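Local atomic coordinates of nisin biosynthesis protein NisC (Lactococcus lactis subsp. lactis, PDB entry 2G0D), a protein that catalyses the zinc-dependent cyclisation steps that form the thioether (lanthionine-type) rings of the lantibiotic nisin. Residues E127-T130 against P131-D135. Numbering follows the deposited sequence.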
ATOM      1  N   GLU A 127      17.338  12.260 -13.560  1.00 41.29           N
ATOM      2  CA  GLU A 127      17.217  13.712 -13.373  1.00 41.52           C
ATOM      3  C   GLU A 127      15.769  14.171 -13.156  1.00 41.08           C
ATOM      4  O   GLU A 127      15.532  15.227 -12.554  1.00 40.93           O
ATOM      5  CB  GLU A 127      17.832  14.479 -14.554  1.00 41.79           C
ATOM      6  CG  GLU A 127      19.347  14.547 -14.526  1.00 43.93           C
ATOM      7  CD  GLU A 127      19.913  15.645 -15.414  1.00 47.93           C
ATOM      8  OE1 GLU A 127      19.128  16.417 -16.016  1.00 49.17           O
ATOM      9  OE2 GLU A 127      21.157  15.734 -15.516  1.00 49.48           O
ATOM     10  N   ASN A 128      14.817  13.373 -13.650  1.00 40.67           N
ATOM     11  CA  ASN A 128      13.387  13.697 -13.591  1.00 40.04           C
ATOM     12  C   ASN A 128      12.631  12.811 -12.601  1.00 39.69           C
ATOM     13  O   ASN A 128      11.391  12.735 -12.631  1.00 39.35           O
ATOM     14  CB  ASN A 128      12.760  13.600 -14.989  1.00 39.77           C
ATOM     15  CG  ASN A 128      13.445  14.510 -16.003  1.00 41.00           C
ATOM     16  OD1 ASN A 128      13.807  15.647 -15.684  1.00 40.54           O
ATOM     17  ND2 ASN A 128      13.629  14.009 -17.234  1.00 39.49           N
ATOM     18  N   ILE A 129      13.387  12.151 -11.720  1.00 39.47           N
ATOM     19  CA  ILE A 129      12.825  11.202 -10.746  1.00 38.68           C
ATOM     20  C   ILE A 129      11.775  11.847  -9.839  1.00 38.46           C
ATOM     21  O   ILE A 129      12.011  12.885  -9.212  1.00 38.27           O
ATOM     22  CB  ILE A 129      13.919  10.439  -9.927  1.00 38.45           C
ATOM     23  CG1 ILE A 129      13.293   9.263  -9.143  1.00 39.26           C
ATOM     24  CG2 ILE A 129      14.707  11.385  -9.016  1.00 38.07           C
ATOM     25  CD1 ILE A 129      14.303   8.365  -8.433  1.00 39.27           C
ATOM     26  N   THR A 130      10.606  11.209  -9.817  1.00 37.86           N
ATOM     27  CA  THR A 130       9.432  11.671  -9.103  1.00 37.33           C
ATOM     28  C   THR A 130       8.831  10.440  -8.390  1.00 36.61           C
ATOM     29  O   THR A 130       9.100   9.309  -8.819  1.00 36.55           O
ATOM     30  CB  THR A 130       8.450  12.343 -10.091  1.00 37.45           C
ATOM     31  OG1 THR A 130       7.293  12.807  -9.400  1.00 38.85           O
ATOM     32  CG2 THR A 130       8.039  11.404 -11.231  1.00 37.46           C
ATOM     33  N   PRO A 131       8.072  10.637  -7.284  1.00 35.58           N
ATOM     34  CA  PRO A 131       7.582   9.440  -6.546  1.00 35.49           C
ATOM     35  C   PRO A 131       6.846   8.344  -7.342  1.00 35.40           C
ATOM     36  O   PRO A 131       7.162   7.172  -7.131  1.00 36.24           O
ATOM     37  CB  PRO A 131       6.701  10.032  -5.436  1.00 34.76           C
ATOM     38  CG  PRO A 131       7.306  11.388  -5.184  1.00 34.59           C
ATOM     39  CD  PRO A 131       7.661  11.877  -6.595  1.00 35.54           C
ATOM     40  N   PRO A 132       5.896   8.696  -8.247  1.00 35.31           N
ATOM     41  CA  PRO A 132       5.215   7.643  -9.010  1.00 35.18           C
ATOM     42  C   PRO A 132       6.150   6.701  -9.767  1.00 34.77           C
ATOM     43  O   PRO A 132       5.686   5.677 -10.244  1.00 34.61           O
ATOM     44  CB  PRO A 132       4.353   8.423 -10.026  1.00 34.81           C
ATOM     45  CG  PRO A 132       4.157   9.736  -9.424  1.00 35.92           C
ATOM     46  CD  PRO A 132       5.385  10.032  -8.614  1.00 35.74           C
ATOM     47  N   ASP A 133       7.436   7.043  -9.878  1.00 34.58           N
ATOM     48  CA  ASP A 133       8.421   6.160 -10.530  1.00 34.54           C
ATOM     49  C   ASP A 133       8.656   4.889  -9.719  1.00 34.10           C
ATOM     50  O   ASP A 133       8.659   3.791 -10.267  1.00 34.17           O
ATOM     51  CB  ASP A 133       9.769   6.858 -10.749  1.00 34.29           C
ATOM     52  CG  ASP A 133       9.732   7.909 -11.861  1.00 35.40           C
ATOM     53  OD1 ASP A 133       8.970   7.754 -12.849  1.00 35.60           O
ATOM     54  OD2 ASP A 133      10.504   8.888 -11.751  1.00 35.59           O
ATOM     55  N   TYR A 134       8.851   5.044  -8.411  1.00 33.80           N
ATOM     56  CA  TYR A 134       9.344   3.953  -7.564  1.00 32.91           C
ATOM     57  C   TYR A 134       8.337   3.544  -6.481  1.00 32.38           C
ATOM     58  O   TYR A 134       8.519   2.501  -5.849  1.00 31.67           O
ATOM     59  CB  TYR A 134      10.658   4.374  -6.883  1.00 33.53           C
ATOM     60  CG  TYR A 134      10.479   5.566  -5.975  1.00 34.10           C
ATOM     61  CD1 TYR A 134      10.769   6.863  -6.423  1.00 34.12           C
ATOM     62  CD2 TYR A 134       9.970   5.410  -4.688  1.00 33.87           C
ATOM     63  CE1 TYR A 134      10.573   7.968  -5.597  1.00 34.93           C
ATOM     64  CE2 TYR A 134       9.759   6.507  -3.863  1.00 35.64           C
ATOM     65  CZ  TYR A 134      10.066   7.782  -4.315  1.00 35.77           C
ATOM     66  OH  TYR A 134       9.866   8.865  -3.477  1.00 35.37           O
ATOM     67  N   ASP A 135       7.296   4.368  -6.276  1.00 31.85           N
ATOM     68  CA  ASP A 135       6.462   4.291  -5.061  1.00 31.40           C
ATOM     69  C   ASP A 135       5.420   3.175  -5.039  1.00 30.73           C
ATOM     70  O   ASP A 135       5.321   2.370  -5.948  1.00 29.09           O
ATOM     71  CB  ASP A 135       5.887   5.681  -4.646  1.00 32.05           C
ATOM     72  CG  ASP A 135       4.645   6.121  -5.444  1.00 32.73           C
ATOM     73  OD1 ASP A 135       4.218   7.300  -5.289  1.00 32.49           O
ATOM     74  OD2 ASP A 135       4.082   5.324  -6.210  1.00 32.35           O
TER
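Thr130 and Asp133 are joined where the extended residues Ile129 and Thr130 lead into the single helical turn at about 131-134. Asp133 N donates to Thr130 O at 3.0 Å, closing a beta turn with Pro131 and Pro132 at its two central positions. Proline suits both: its ring holds phi near the helical value, and its nitrogen carries no hydrogen, where a helix's first turn offers no backbone acceptor for one. Pro131 O then accepts from both Tyr134 N and Asp135 N, and lies 3.6 Å above the plane of the Tyr134 ring, over its centre.

Aspartate is short enough to curl its carboxylate back along the turn. With CG beside its own backbone N (chi1 -73°), Asp133 OD2 receives Thr130 N at 3.0 Å in a nearly straight bond (166°), met from above the carboxylate plane. Threonine serves two neighbours: its methyl CG2 rests 3.6 Å from Asp133 OD2, while OG1, trans to Thr130 N, bonds to Asn185 O and passes 3.5 Å from CD of Pro132. Ile129, suitably apolar for its buried place, sends CD1 to within 4.3 Å of CD1 of Tyr134, whose ring gives it an apolar neighbour; Phe124 and Leu169 also touch it.

An acidic third helical residue binding the N-H of Thr130, just before the helix, resembles half of a capping box without the reciprocal hydroxyl bond, here in the alpha toroid of a LanC-like cyclase.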